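Local coordinates for protein beta-lactamase (Sphaerobacter thermophilus, PDB 4EWF) that probably hydrolyses beta-lactams to substituted beta-amino acids, as a member of the class A beta-lactamase family, at residues E70-L73 with T74-I77; E99-L102 with E103-V106; A180-E183 with S184-M188. All coordinates share one frame; numbering follows the deposited sequence. Where two conformers were deposited one is given.

Interaction 1: residues E70-L73 with T74-I77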
loop_
_atom_site.group_PDB
_atom_site.type_symbol
_atom_site.label_atom_id
_atom_site.label_comp_id
_atom_site.label_asym_id
_atom_site.label_seq_id
_atom_site.Cartn_x
_atom_site.Cartn_y
_atom_site.Cartn_z
ATOM N N GLU A 70 9.903 20.729 -9.363
ATOM C CA GLU A 70 11.152 20.625 -8.609
ATOM C C GLU A 70 12.053 19.521 -9.166
ATOM O O GLU A 70 13.275 19.599 -9.060
ATOM C CB GLU A 70 10.883 20.401 -7.120
ATOM C CG GLU A 70 10.192 21.563 -6.415
ATOM C CD GLU A 70 9.587 21.156 -5.072
ATOM O OE1 GLU A 70 9.210 22.056 -4.289
ATOM O OE2 GLU A 70 9.485 19.936 -4.802
ATOM N N ARG A 71 11.450 18.490 -9.753
ATOM C CA ARG A 71 12.216 17.471 -10.474
ATOM C C ARG A 71 11.370 16.856 -11.583
ATOM O O ARG A 71 10.195 17.188 -11.717
ATOM C CB ARG A 71 12.781 16.404 -9.529
ATOM C CG ARG A 71 11.897 16.079 -8.349
ATOM C CD ARG A 71 12.607 15.164 -7.348
ATOM N NE ARG A 71 13.463 15.872 -6.394
ATOM C CZ ARG A 71 14.784 15.987 -6.507
ATOM N NH1 ARG A 71 15.420 15.457 -7.546
ATOM N NH2 ARG A 71 15.472 16.635 -5.579
ATOM N N ALA A 72 11.977 15.991 -12.390
ATOM C CA ALA A 72 11.292 15.382 -13.528
ATOM C C ALA A 72 11.509 13.868 -13.549
ATOM O O ALA A 72 12.544 13.373 -13.085
ATOM C CB ALA A 72 11.768 16.017 -14.845
ATOM N N LEU A 73 10.533 13.141 -14.090
ATOM C CA LEU A 73 10.569 11.684 -14.094
ATOM C C LEU A 73 11.765 11.120 -14.853
ATOM O O LEU A 73 12.225 10.015 -14.568
ATOM C CB LEU A 73 9.276 11.129 -14.676
ATOM C CG LEU A 73 8.065 11.288 -13.755
ATOM C CD1 LEU A 73 6.806 10.780 -14.451
ATOM C CD2 LEU A 73 8.288 10.574 -12.422
ATOM N N THR A 74 12.271 11.881 -15.815
ATOM C CA THR A 74 13.441 11.447 -16.569
ATOM C C THR A 74 14.762 11.759 -15.865
ATOM O O THR A 74 15.828 11.412 -16.380
ATOM C CB THR A 74 13.470 12.069 -17.994
ATOM O OG1 THR A 74 13.287 13.489 -17.903
ATOM C CG2 THR A 74 12.363 11.464 -18.867
ATOM N N ASP A 75 14.702 12.401 -14.696
ATOM C CA ASP A 75 15.933 12.782 -13.997
ATOM C C ASP A 75 16.780 11.534 -13.716
ATOM O O ASP A 75 16.249 10.483 -13.364
ATOM C CB ASP A 75 15.635 13.514 -12.675
ATOM C CG ASP A 75 15.207 14.967 -12.881
ATOM O OD1 ASP A 75 15.320 15.483 -14.018
ATOM O OD2 ASP A 75 14.770 15.595 -11.886
ATOM N N ARG A 76 18.093 11.659 -13.854
ATOM C CA ARG A 76 18.991 10.519 -13.654
ATOM C C ARG A 76 19.440 10.400 -12.189
ATOM O O ARG A 76 19.724 11.407 -11.531
ATOM C CB ARG A 76 20.215 10.604 -14.580
ATOM C CG ARG A 76 19.951 11.215 -15.974
ATOM C CD ARG A 76 18.863 10.481 -16.792
ATOM N NE ARG A 76 19.404 9.447 -17.680
ATOM C CZ ARG A 76 18.769 8.952 -18.744
ATOM N NH1 ARG A 76 19.348 8.011 -19.480
ATOM N NH2 ARG A 76 17.560 9.398 -19.077
ATOM N N ILE A 77 19.459 9.168 -11.684
ATOM C CA ILE A 77 20.038 8.837 -10.380
ATOM C C ILE A 77 20.962 7.644 -10.582
ATOM O O ILE A 77 20.576 6.652 -11.202
ATOM C CB ILE A 77 18.959 8.440 -9.335
ATOM C CG1 ILE A 77 18.031 9.614 -9.034
ATOM C CG2 ILE A 77 19.603 7.939 -8.036
ATOM C CD1 ILE A 77 16.919 9.781 -10.034
#

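Interaction 2: residues E99-L102 with E103-V106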
loop_
_atom_site.group_PDB
_atom_site.type_symbol
_atom_site.label_atom_id
_atom_site.label_comp_id
_atom_site.label_asym_id
_atom_site.label_seq_id
_atom_site.Cartn_x
_atom_site.Cartn_y
_atom_site.Cartn_z
ATOM N N GLU A 99 22.871 3.418 -13.999
ATOM C CA GLU A 99 22.187 4.695 -14.111
ATOM C C GLU A 99 20.692 4.505 -14.351
ATOM O O GLU A 99 20.284 3.936 -15.358
ATOM C CB GLU A 99 22.826 5.531 -15.222
ATOM C CG GLU A 99 22.406 6.984 -15.232
ATOM C CD GLU A 99 23.352 7.855 -16.052
ATOM O OE1 GLU A 99 24.480 7.399 -16.362
ATOM O OE2 GLU A 99 22.966 8.997 -16.379
ATOM N N LEU A 100 19.889 4.982 -13.404
ATOM C CA LEU A 100 18.435 4.853 -13.451
ATOM C C LEU A 100 17.785 6.223 -13.643
ATOM O O LEU A 100 18.472 7.244 -13.626
ATOM C CB LEU A 100 17.945 4.248 -12.130
ATOM C CG LEU A 100 18.580 2.873 -11.856
ATOM C CD1 LEU A 100 18.857 2.655 -10.374
ATOM C CD2 LEU A 100 17.717 1.760 -12.423
ATOM N N THR A 101 16.465 6.243 -13.821
ATOM C CA THR A 101 15.726 7.495 -13.860
ATOM C C THR A 101 14.848 7.555 -12.626
ATOM O O THR A 101 14.638 6.542 -11.950
ATOM C CB THR A 101 14.821 7.627 -15.103
ATOM O OG1 THR A 101 13.904 6.524 -15.142
ATOM C CG2 THR A 101 15.639 7.689 -16.395
ATOM N N LEU A 102 14.348 8.746 -12.324
ATOM C CA LEU A 102 13.409 8.906 -11.223
ATOM C C LEU A 102 12.207 7.980 -11.429
ATOM O O LEU A 102 11.725 7.362 -10.487
ATOM C CB LEU A 102 12.951 10.370 -11.138
ATOM C CG LEU A 102 11.940 10.687 -10.029
ATOM C CD1 LEU A 102 12.502 10.322 -8.672
ATOM C CD2 LEU A 102 11.535 12.166 -10.052
ATOM N N GLU A 103 11.720 7.867 -12.661
ATOM C CA GLU A 103 10.582 6.976 -12.901
ATOM C C GLU A 103 10.926 5.502 -12.625
ATOM O O GLU A 103 10.125 4.780 -12.023
ATOM C CB GLU A 103 9.982 7.164 -14.308
ATOM C CG GLU A 103 8.756 6.284 -14.540
ATOM C CD GLU A 103 7.856 6.769 -15.676
ATOM O OE1 GLU A 103 6.638 6.484 -15.635
ATOM O OE2 GLU A 103 8.361 7.420 -16.608
ATOM N N ASP A 104 12.115 5.058 -13.036
ATOM C CA ASP A 104 12.566 3.711 -12.698
ATOM C C ASP A 104 12.464 3.487 -11.181
ATOM O O ASP A 104 11.994 2.442 -10.721
ATOM C CB ASP A 104 14.038 3.485 -13.082
ATOM C CG ASP A 104 14.281 3.472 -14.597
ATOM O OD1 ASP A 104 13.330 3.268 -15.390
ATOM O OD2 ASP A 104 15.460 3.658 -14.981
ATOM N N LEU A 105 12.938 4.459 -10.403
ATOM C CA LEU A 105 12.939 4.309 -8.944
ATOM C C LEU A 105 11.534 4.161 -8.364
ATOM O O LEU A 105 11.311 3.346 -7.458
ATOM C CB LEU A 105 13.678 5.464 -8.269
ATOM C CG LEU A 105 15.165 5.646 -8.592
ATOM C CD1 LEU A 105 15.744 6.712 -7.664
ATOM C CD2 LEU A 105 15.925 4.350 -8.440
ATOM N N VAL A 106 10.599 4.962 -8.862
ATOM C CA VAL A 106 9.210 4.868 -8.410
ATOM C C VAL A 106 8.670 3.488 -8.759
ATOM O O VAL A 106 8.054 2.822 -7.927
ATOM C CB VAL A 106 8.327 5.970 -9.061
ATOM C CG1 VAL A 106 6.852 5.783 -8.692
ATOM C CG2 VAL A 106 8.812 7.336 -8.609
#

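Interaction 3: residues A180-E183 with S184-M188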
loop_
_atom_site.group_PDB
_atom_site.type_symbol
_atom_site.label_atom_id
_atom_site.label_comp_id
_atom_site.label_asym_id
_atom_site.label_seq_id
_atom_site.Cartn_x
_atom_site.Cartn_y
_atom_site.Cartn_z
ATOM N N ALA A 180 -2.637 14.717 -5.593
ATOM C CA ALA A 180 -1.691 15.537 -6.351
ATOM C C ALA A 180 -2.477 16.055 -7.554
ATOM O O ALA A 180 -3.709 16.051 -7.520
ATOM C CB ALA A 180 -0.474 14.703 -6.791
ATOM N N SER A 181 -1.804 16.500 -8.613
ATOM C CA SER A 181 -2.539 16.887 -9.820
ATOM C C SER A 181 -3.241 15.647 -10.374
ATOM O O SER A 181 -2.858 14.522 -10.045
ATOM C CB SER A 181 -1.609 17.489 -10.868
ATOM O OG SER A 181 -0.882 16.478 -11.541
ATOM N N GLN A 182 -4.275 15.842 -11.189
ATOM C CA GLN A 182 -5.033 14.705 -11.727
ATOM C C GLN A 182 -4.155 13.820 -12.609
ATOM O O GLN A 182 -4.285 12.592 -12.599
ATOM C CB GLN A 182 -6.269 15.175 -12.503
ATOM C CG GLN A 182 -7.055 14.046 -13.152
ATOM C CD GLN A 182 -7.544 13.030 -12.132
ATOM O OE1 GLN A 182 -8.500 13.286 -11.397
ATOM N NE2 GLN A 182 -6.884 11.874 -12.075
ATOM N N GLU A 183 -3.265 14.437 -13.382
ATOM C CA GLU A 183 -2.328 13.679 -14.208
ATOM C C GLU A 183 -1.473 12.775 -13.331
ATOM O O GLU A 183 -1.261 11.601 -13.640
ATOM C CB GLU A 183 -1.417 14.610 -15.023
ATOM C CG GLU A 183 -0.344 13.868 -15.811
ATOM C CD GLU A 183 0.673 14.791 -16.469
ATOM O OE1 GLU A 183 1.881 14.452 -16.464
ATOM O OE2 GLU A 183 0.267 15.846 -17.000
ATOM N N SER A 184 -0.986 13.323 -12.225
ATOM C CA SER A 184 -0.154 12.540 -11.329
ATOM C C SER A 184 -0.954 11.435 -10.633
ATOM O O SER A 184 -0.492 10.297 -10.519
ATOM C CB SER A 184 0.564 13.454 -10.337
ATOM O OG SER A 184 1.530 14.243 -11.018
ATOM N N CYS A 185 -2.165 11.748 -10.186
ATOM C CA CYS A 185 -3.003 10.698 -9.602
ATOM C C CYS A 185 -3.250 9.556 -10.591
ATOM O O CYS A 185 -3.192 8.384 -10.232
ATOM C CB CYS A 185 -4.327 11.264 -9.083
ATOM S SG CYS A 185 -4.106 12.348 -7.649
ATOM N N THR A 186 -3.513 9.901 -11.845
ATOM C CA THR A 186 -3.686 8.874 -12.863
ATOM C C THR A 186 -2.414 8.042 -13.038
ATOM O O THR A 186 -2.480 6.821 -13.107
ATOM C CB THR A 186 -4.104 9.494 -14.192
ATOM O OG1 THR A 186 -5.342 10.181 -13.994
ATOM C CG2 THR A 186 -4.276 8.414 -15.250
ATOM N N ALA A 187 -1.255 8.693 -13.093
ATOM C CA ALA A 187 0.010 7.958 -13.198
ATOM C C ALA A 187 0.302 7.094 -11.965
ATOM O O ALA A 187 0.909 6.024 -12.071
ATOM C CB ALA A 187 1.174 8.913 -13.455
HETATM N N MSE A 188 -0.097 7.564 -10.789
HETATM C CA MSE A 188 0.190 6.809 -9.571
HETATM C C MSE A 188 -0.683 5.569 -9.465
HETATM O O MSE A 188 -0.223 4.517 -9.015
HETATM C CB MSE A 188 0.075 7.688 -8.322
HETATM C CG MSE A 188 1.261 8.601 -8.149
HETATM SE SE MSE A 188 1.172 9.623 -6.502
HETATM C CE MSE A 188 -0.068 10.991 -7.045
#

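Interaction 1: residues E70-L73 with T74-I77
Asp75 folds back onto Ala72 and holds it at two points. The Asp75 N-H is bonded to the Ala72 carbonyl (Asp75 N to Ala72 O, 2.9 Å), while the Asp75 carboxylate accepts the Ala72 N-H in a nearly straight bond (Ala72 N to Asp75 OD2, 2.9 Å, 171° at the hydrogen). This donor stands above the carboxylate plane, 65° out of it. With chi1 at -77°, Asp75 CG lies beside its own backbone N, and that rotation turns the carboxylate back toward the Ala72 amide. These two bonds span a type I beta turn running from Ala72 to Asp75, with Leu73 and Thr74 at its corners; it leads directly into strand 76-78. The other carboxylate oxygen, Asp75 OD1, lies 3.7 Å from Ala72 CB. Thr74 is more distant, its OG1 4.2 Å from Ala72 CB. Arg71 is placed close by through its aliphatic root, with CB 3.2 Å from Asp75 OD2. Its guanidinium approaches obliquely and remains beyond salt-bridge distance, NH1 being 4.4 Å from Asp75 OD2. Backbone bonds to Glu103 and Leu102 join Leu73 and Asp75, respectively, to helix 102-111, and Arg71 also touches Ala65 and Leu124.

Interaction 2: residues E99-L102 with E103-V106
A capping box formed by Thr101 and Asp104 starts helix 102-111 where strand 99-101 ends. Thr101, in the N-cap position, offers its hydroxyl oxygen to the Asp104 amide (Asp104 N to Thr101 OG1, 3.1 Å, 165° at the hydrogen). Asp104 answers with its carboxylate, accepting the Thr101 N-H (Thr101 N to Asp104 OD2, 3.0 Å) with that donor standing 50° out of the carboxylate plane. The two side chains thus serve each other's backbone N-H groups. Thr101 OG1 lies between its own backbone N and carbonyl carbon (chi1 57°), and from there it faces the first turn; Asp104 CG, anti to its carbonyl carbon, turns the carboxylate back toward the Thr101 amide. The ordinary helical bonds begin at once, with Leu105 N to Thr101 O and Val106 N to Leu102 O both at 3.1 Å.

Leu100 adds an apolar flank. Its CB passes 3.8 Å from Asp104 OD2, and its CD1 meets Leu105 CD2 at 3.9 Å, the two leucine side chains crossing at about a right angle. Beyond this contact Leu102 and Leu105 pack on helix 115-125, and Leu102 and Val106 on helix 55-67.

Chemically, the box gives the Asp104 N-H, in the first turn and so without a carbonyl four residues back inside the helix, a side-chain acceptor, and ties the Thr101 N-H at the strand end to the same turn. A carboxylate at a helix N-terminus would also probably be favoured by the helix dipole, and the negative Asp104 may in turn stabilise that end.

Interaction 3: residues A180-E183 with S184-M188
Ser181 caps the helix by accepting the Ser184 amide on its hydroxyl oxygen (Ser184 N to Ser181 OG, 3.2 Å, 160° at the hydrogen). The Ser181 carbonyl takes the next amide, Cys185 N to Ser181 O being 2.9 Å. At the next residue, Gln182 O is gripped twice by Thr186, from opposite faces of the carbonyl plane: by its N at 2.9 Å and by its OG1 at 3.0 Å. The Gln182 chain bends at chi2 (59°), which swings the amide back along the helix and sets its nitrogen end next to the Thr186 hydroxyl, NE2 lying 3.0 Å from OG1. On another side Ala180 CB rests against the terminal methyl of the selenomethionine Met188 (CB to CE, 3.7 Å) and against Ser184 CB at 3.9 Å.

The second shell comes from helix 55-67. The Asp67 carboxylate is hydrogen-bonded through OD1 to Ser184 OG and through OD2 to Ser181 N, tying down both the N-cap and the first turn. Met188 also packs on Met59, Ile60 and Tyr63. This is a serine N-cap at the start of helix 182-192; Ser184 occupies the N3 position, but the Ser181 N-H goes to Asp67, where a capping box would use the N3 side chain.

How the interactions relate
The three contacts come in series along the chain, and each forms where a secondary-structure element begins. Interactions 1 and 2 are direct neighbours, their centres 8 Å apart: strands 76-78 and 99-101 pair as an antiparallel two-stranded sheet, with Asp75 O to Leu102 N and Ile77 O to Leu100 N both 2.8 Å and probably hydrogen-bonded. The 70-77 turn therefore delivers one strand, and the cap at 99-106 starts helix 102-111 straight after the partner strand. Interaction 3 stands apart, centred about 16 Å from interaction 1 and 18 Å from interaction 2, without touching either. Helix 55-67 connects all three by side-chain packing, placing them together in the helical part of the fold.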